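Local coordinates for probable transcriptional repressor protein (Mycobacterium tuberculosis, PDB 4FX0), which probably represses transcription as a redox-dependent MarR-family regulator that binds DNA through a winged helix-turn-helix domain, at residues Thr32-Ser37 and Thr70-Val75; Ser37-Ile42 and Gly80-Met85. One frame throughout, in Å; residues are numbered along the deposited sequence.

Contact 1 (Thr32-Ser37 and Thr70-Val75); sequences TNTQFS and TRNLEV
Asn72 and Gln35 carry this contact, with Thr34 beside them. It lies in the winged helix-turn-helix domain of a MarR-type regulator. Helix 66-78 is the second helix of the helix-turn-helix, the position of the recognition helix in this family. The N-terminal turn of helix 33-45 lies beside it. The two short axes are 10.3 Å apart and cross at -78°. The backbones come nearest at Gln35 and Asn72, whose CA atoms are 6.8 Å apart.

The Asn72 side chain points across the gap, and its two amide atoms meet different partners. Its ND2 lies 3.4 Å from Thr34 OG1, but the angle is poor and no hydrogen bond forms. Its OD1 faces Gln35 NE2 at 3.7 Å. The two amide planes are turned 83° apart. The interface is therefore polar but not hydrogen-bonded across.

The first bond of the Gln35 side chain does not aim at helix 66-78. CG is anti to the carbonyl carbon (chi1 -72°), and the extended chain beyond it brings the amide there, crossing Asn72 and Val75 at about right angles. NE2 also comes 3.8 Å from Val75 CG1.

The far end of Gln35 is held by its own segment. Thr32 is the N-cap residue, and its backbone N donates to Gln35 OE1 at 3.1 Å from above the carbonyl plane. The side chain at the N3 position thus accepts from the N-cap amide. This is consistent with NE2 being the amide atom turned toward Asn72.

Elsewhere on the turn, Phe36 packs among helices 7-26 and 99-119, while Thr34 also packs on Arg12 of the second subunit. Thr34 OG1 and Thr32 OG1 share a hydrogen bond of 3.2 Å, in which either hydroxyl could be the donor.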
loop_
_atom_site.group_PDB
_atom_site.type_symbol
_atom_site.label_atom_id
_atom_site.label_comp_id
_atom_site.label_asym_id
_atom_site.label_seq_id
_atom_site.Cartn_x
_atom_site.Cartn_y
_atom_site.Cartn_z
ATOM N N THR B 32 -13.838 -3.977 4.347
ATOM C CA THR B 32 -12.705 -3.109 4.063
ATOM C C THR B 32 -12.049 -3.596 2.778
ATOM O O THR B 32 -12.236 -4.748 2.381
ATOM C CB THR B 32 -11.678 -3.112 5.211
ATOM O OG1 THR B 32 -11.053 -4.398 5.299
ATOM C CG2 THR B 32 -12.358 -2.791 6.532
ATOM N N ASN B 33 -11.292 -2.723 2.119
ATOM C CA ASN B 33 -10.666 -3.082 0.850
ATOM C C ASN B 33 -9.815 -4.345 0.967
ATOM O O ASN B 33 -9.848 -5.208 0.088
ATOM C CB ASN B 33 -9.847 -1.917 0.283
ATOM C CG ASN B 33 -8.612 -1.606 1.109
ATOM O OD1 ASN B 33 -7.532 -2.140 0.856
ATOM N ND2 ASN B 33 -8.764 -0.729 2.095
ATOM N N THR B 34 -9.067 -4.458 2.061
ATOM C CA THR B 34 -8.249 -5.641 2.298
ATOM C C THR B 34 -9.127 -6.869 2.526
ATOM O O THR B 34 -8.856 -7.941 1.986
ATOM C CB THR B 34 -7.310 -5.453 3.503
ATOM O OG1 THR B 34 -8.085 -5.304 4.699
ATOM C CG2 THR B 34 -6.437 -4.221 3.310
ATOM N N GLN B 35 -10.175 -6.710 3.329
ATOM C CA GLN B 35 -11.117 -7.800 3.579
ATOM C C GLN B 35 -11.760 -8.255 2.274
ATOM O O GLN B 35 -11.701 -9.432 1.918
ATOM C CB GLN B 35 -12.195 -7.371 4.576
ATOM C CG GLN B 35 -11.702 -7.228 6.007
ATOM C CD GLN B 35 -12.715 -6.541 6.904
ATOM O OE1 GLN B 35 -13.839 -6.260 6.488
ATOM N NE2 GLN B 35 -12.318 -6.261 8.139
ATOM N N PHE B 36 -12.375 -7.312 1.567
ATOM C CA PHE B 36 -12.932 -7.585 0.250
ATOM C C PHE B 36 -11.922 -8.345 -0.600
ATOM O O PHE B 36 -12.255 -9.353 -1.226
ATOM C CB PHE B 36 -13.325 -6.278 -0.444
ATOM C CG PHE B 36 -13.550 -6.419 -1.923
ATOM C CD1 PHE B 36 -14.782 -6.814 -2.418
ATOM C CD2 PHE B 36 -12.528 -6.155 -2.820
ATOM C CE1 PHE B 36 -14.989 -6.943 -3.781
ATOM C CE2 PHE B 36 -12.729 -6.283 -4.183
ATOM C CZ PHE B 36 -13.961 -6.677 -4.664
ATOM N N SER B 37 -10.684 -7.861 -0.608
ATOM C CA SER B 37 -9.619 -8.485 -1.384
ATOM C C SER B 37 -9.451 -9.957 -1.026
ATOM O O SER B 37 -9.521 -10.825 -1.896
ATOM C CB SER B 37 -8.296 -7.744 -1.176
ATOM O OG SER B 37 -8.398 -6.391 -1.582
ATOM N N THR B 70 -3.620 -11.870 9.071
ATOM C CA THR B 70 -4.123 -12.722 10.140
ATOM C C THR B 70 -5.137 -11.996 11.019
ATOM O O THR B 70 -6.218 -12.520 11.289
ATOM C CB THR B 70 -2.977 -13.257 11.015
ATOM O OG1 THR B 70 -2.215 -12.157 11.527
ATOM C CG2 THR B 70 -2.067 -14.162 10.197
ATOM N N ARG B 71 -4.789 -10.792 11.464
ATOM C CA ARG B 71 -5.693 -10.007 12.298
ATOM C C ARG B 71 -7.018 -9.776 11.580
ATOM O O ARG B 71 -8.090 -9.897 12.175
ATOM C CB ARG B 71 -5.057 -8.669 12.689
ATOM C CG ARG B 71 -5.850 -7.451 12.231
ATOM C CD ARG B 71 -5.379 -6.175 12.911
ATOM N NE ARG B 71 -4.673 -5.281 11.997
ATOM C CZ ARG B 71 -3.352 -5.144 11.955
ATOM N NH1 ARG B 71 -2.583 -5.844 12.780
ATOM N NH2 ARG B 71 -2.798 -4.304 11.090
ATOM N N ASN B 72 -6.938 -9.447 10.295
ATOM C CA ASN B 72 -8.131 -9.239 9.486
ATOM C C ASN B 72 -8.901 -10.532 9.284
ATOM O O ASN B 72 -10.123 -10.565 9.398
ATOM C CB ASN B 72 -7.769 -8.619 8.136
ATOM C CG ASN B 72 -7.744 -7.106 8.182
ATOM O OD1 ASN B 72 -8.642 -6.477 8.741
ATOM N ND2 ASN B 72 -6.711 -6.513 7.596
ATOM N N LEU B 73 -8.177 -11.603 8.985
ATOM C CA LEU B 73 -8.802 -12.905 8.819
ATOM C C LEU B 73 -9.565 -13.279 10.084
ATOM O O LEU B 73 -10.616 -13.917 10.020
ATOM C CB LEU B 73 -7.752 -13.966 8.501
ATOM C CG LEU B 73 -8.299 -15.214 7.810
ATOM C CD1 LEU B 73 -8.991 -14.830 6.511
ATOM C CD2 LEU B 73 -7.184 -16.211 7.554
ATOM N N GLU B 74 -9.032 -12.876 11.234
ATOM C CA GLU B 74 -9.681 -13.144 12.512
ATOM C C GLU B 74 -11.011 -12.409 12.623
ATOM O O GLU B 74 -12.046 -13.024 12.881
ATOM C CB GLU B 74 -8.774 -12.760 13.682
ATOM C CG GLU B 74 -8.353 -13.935 14.554
ATOM C CD GLU B 74 -9.527 -14.798 14.991
ATOM O OE1 GLU B 74 -9.619 -15.954 14.526
ATOM O OE2 GLU B 74 -10.355 -14.327 15.801
ATOM N N VAL B 75 -10.981 -11.095 12.431
ATOM C CA VAL B 75 -12.202 -10.299 12.502
ATOM C C VAL B 75 -13.213 -10.793 11.475
ATOM O O VAL B 75 -14.422 -10.679 11.675
ATOM C CB VAL B 75 -11.930 -8.788 12.300
ATOM C CG1 VAL B 75 -11.250 -8.535 10.968
ATOM C CG2 VAL B 75 -13.226 -7.993 12.399
#

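Contact 2 (Ser37-Ile42 and Gly80-Met85)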
loop_
_atom_site.group_PDB
_atom_site.type_symbol
_atom_site.label_atom_id
_atom_site.label_comp_id
_atom_site.label_asym_id
_atom_site.label_seq_id
_atom_site.Cartn_x
_atom_site.Cartn_y
_atom_site.Cartn_z
ATOM N N SER B 37 -10.684 -7.861 -0.608
ATOM C CA SER B 37 -9.619 -8.485 -1.384
ATOM C C SER B 37 -9.451 -9.957 -1.026
ATOM O O SER B 37 -9.521 -10.825 -1.896
ATOM C CB SER B 37 -8.296 -7.744 -1.176
ATOM O OG SER B 37 -8.398 -6.391 -1.582
ATOM N N THR B 38 -9.228 -10.235 0.255
ATOM C CA THR B 38 -9.007 -11.605 0.703
ATOM C C THR B 38 -10.186 -12.493 0.322
ATOM O O THR B 38 -9.997 -13.614 -0.149
ATOM C CB THR B 38 -8.763 -11.688 2.225
ATOM O OG1 THR B 38 -9.966 -11.357 2.928
ATOM C CG2 THR B 38 -7.653 -10.736 2.643
ATOM N N LEU B 39 -11.399 -11.989 0.523
ATOM C CA LEU B 39 -12.596 -12.726 0.133
ATOM C C LEU B 39 -12.524 -13.090 -1.340
ATOM O O LEU B 39 -12.594 -14.264 -1.703
ATOM C CB LEU B 39 -13.856 -11.900 0.391
ATOM C CG LEU B 39 -14.291 -11.734 1.846
ATOM C CD1 LEU B 39 -15.614 -10.992 1.913
ATOM C CD2 LEU B 39 -14.403 -13.089 2.520
ATOM N N ALA B 40 -12.388 -12.070 -2.180
ATOM C CA ALA B 40 -12.288 -12.264 -3.619
ATOM C C ALA B 40 -11.268 -13.349 -3.942
ATOM O O ALA B 40 -11.544 -14.257 -4.726
ATOM C CB ALA B 40 -11.909 -10.959 -4.301
ATOM N N VAL B 41 -10.095 -13.251 -3.325
ATOM C CA VAL B 41 -9.037 -14.238 -3.515
ATOM C C VAL B 41 -9.531 -15.642 -3.193
ATOM O O VAL B 41 -9.309 -16.580 -3.959
ATOM C CB VAL B 41 -7.816 -13.934 -2.624
ATOM C CG1 VAL B 41 -6.862 -15.118 -2.604
ATOM C CG2 VAL B 41 -7.109 -12.671 -3.097
ATOM N N ILE B 42 -10.199 -15.776 -2.052
ATOM C CA ILE B 42 -10.716 -17.065 -1.606
ATOM C C ILE B 42 -11.787 -17.593 -2.555
ATOM O O ILE B 42 -11.768 -18.763 -2.937
ATOM C CB ILE B 42 -11.289 -16.977 -0.178
ATOM C CG1 ILE B 42 -10.184 -16.599 0.811
ATOM C CG2 ILE B 42 -11.930 -18.296 0.219
ATOM C CD1 ILE B 42 -10.671 -16.402 2.228
ATOM N N GLY B 80 -18.206 -14.410 10.748
ATOM C CA GLY B 80 -18.857 -15.470 10.001
ATOM C C GLY B 80 -18.815 -15.282 8.496
ATOM O O GLY B 80 -19.686 -15.772 7.778
ATOM N N LEU B 81 -17.805 -14.565 8.017
ATOM C CA LEU B 81 -17.615 -14.391 6.583
ATOM C C LEU B 81 -16.774 -15.534 6.041
ATOM O O LEU B 81 -16.979 -16.001 4.919
ATOM C CB LEU B 81 -16.925 -13.060 6.294
ATOM C CG LEU B 81 -17.599 -11.813 6.861
ATOM C CD1 LEU B 81 -16.874 -10.566 6.379
ATOM C CD2 LEU B 81 -19.067 -11.769 6.467
ATOM N N VAL B 82 -15.823 -15.981 6.853
ATOM C CA VAL B 82 -14.938 -17.071 6.476
ATOM C C VAL B 82 -14.876 -18.115 7.582
ATOM O O VAL B 82 -15.066 -17.802 8.758
ATOM C CB VAL B 82 -13.514 -16.563 6.184
ATOM C CG1 VAL B 82 -13.525 -15.619 4.993
ATOM C CG2 VAL B 82 -12.933 -15.875 7.409
ATOM N N ARG B 83 -14.617 -19.358 7.196
ATOM C CA ARG B 83 -14.490 -20.445 8.152
ATOM C C ARG B 83 -13.072 -20.997 8.067
ATOM O O ARG B 83 -12.660 -21.512 7.027
ATOM C CB ARG B 83 -15.525 -21.534 7.856
ATOM C CG ARG B 83 -15.746 -22.529 8.983
ATOM C CD ARG B 83 -16.952 -23.418 8.708
ATOM N NE ARG B 83 -16.897 -24.025 7.380
ATOM C CZ ARG B 83 -17.589 -23.592 6.330
ATOM N NH1 ARG B 83 -18.400 -22.550 6.449
ATOM N NH2 ARG B 83 -17.473 -24.207 5.160
ATOM N N VAL B 84 -12.322 -20.871 9.158
ATOM C CA VAL B 84 -10.914 -21.249 9.157
ATOM C C VAL B 84 -10.593 -22.374 10.133
ATOM O O VAL B 84 -10.643 -22.194 11.351
ATOM C CB VAL B 84 -10.005 -20.044 9.470
ATOM C CG1 VAL B 84 -8.550 -20.484 9.548
ATOM C CG2 VAL B 84 -10.186 -18.961 8.420
ATOM N N MET B 85 -10.258 -23.533 9.581
ATOM C CA MET B 85 -9.827 -24.677 10.367
ATOM C C MET B 85 -8.395 -25.017 9.977
ATOM O O MET B 85 -7.815 -24.363 9.111
ATOM C CB MET B 85 -10.742 -25.868 10.096
ATOM C CG MET B 85 -12.210 -25.571 10.343
ATOM S SD MET B 85 -12.555 -25.397 12.099
ATOM C CE MET B 85 -12.026 -27.005 12.677
#
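Leu39, Ile42 and Val82 meet with no flat side-chain group among them, so there are no ring faces or edges to set against each other. The close contacts are between methyl groups. Val82 CG1 is the shared point. It lies 3.6 Å from Leu39 CD2 and 4.1 Å from Ile42 CD1. Leu81 adds some burial without close contact.

Leu39 and Ile42 are three residues apart on helix 33-45 and present their terminal methyls to Val82. The Ile42 chain is extended (chi2 176°), which carries CD1 out to the valine. It crosses Val82 at about a right angle. The backbones stay well apart, with Leu39 CA and Val82 CA 8.0 Å from each other. No hydrogen bond crosses this buried, apolar interface.

Just before the strand, Gly80 ends helix 66-78 in a Schellman motif with positive phi. The chain then turns into strand 82-86, the first strand of the wing hairpin. Met76 of helix 66-78 touches both Leu39 and Val82. From strand 93-97, Leu97 packs on Leu39 and Ile42, and Ile95 packs on Ile42. The contact thus joins helix 33-45 to the base of the wing.

In the fold
Contacts 1 and 2 follow one another along helix 33-45 and share Ser37. Their centres are about 8 Å apart. The first turn of that helix meets helix 66-78, and the next meets the start of strand 82-86, which follows helix 66-78 in the chain. The segments therefore alternate along the sequence. The two contacts also touch directly: Leu73 of contact 1 packs on Val82 and Val84 of contact 2. Helix 33-45 thus packs against both the probable recognition helix and the wing. Ser37 OG is hydrogen-bonded to Arg12 NH2 of the second subunit, so helix 33-45 connects the probable DNA-binding elements to the dimer interface.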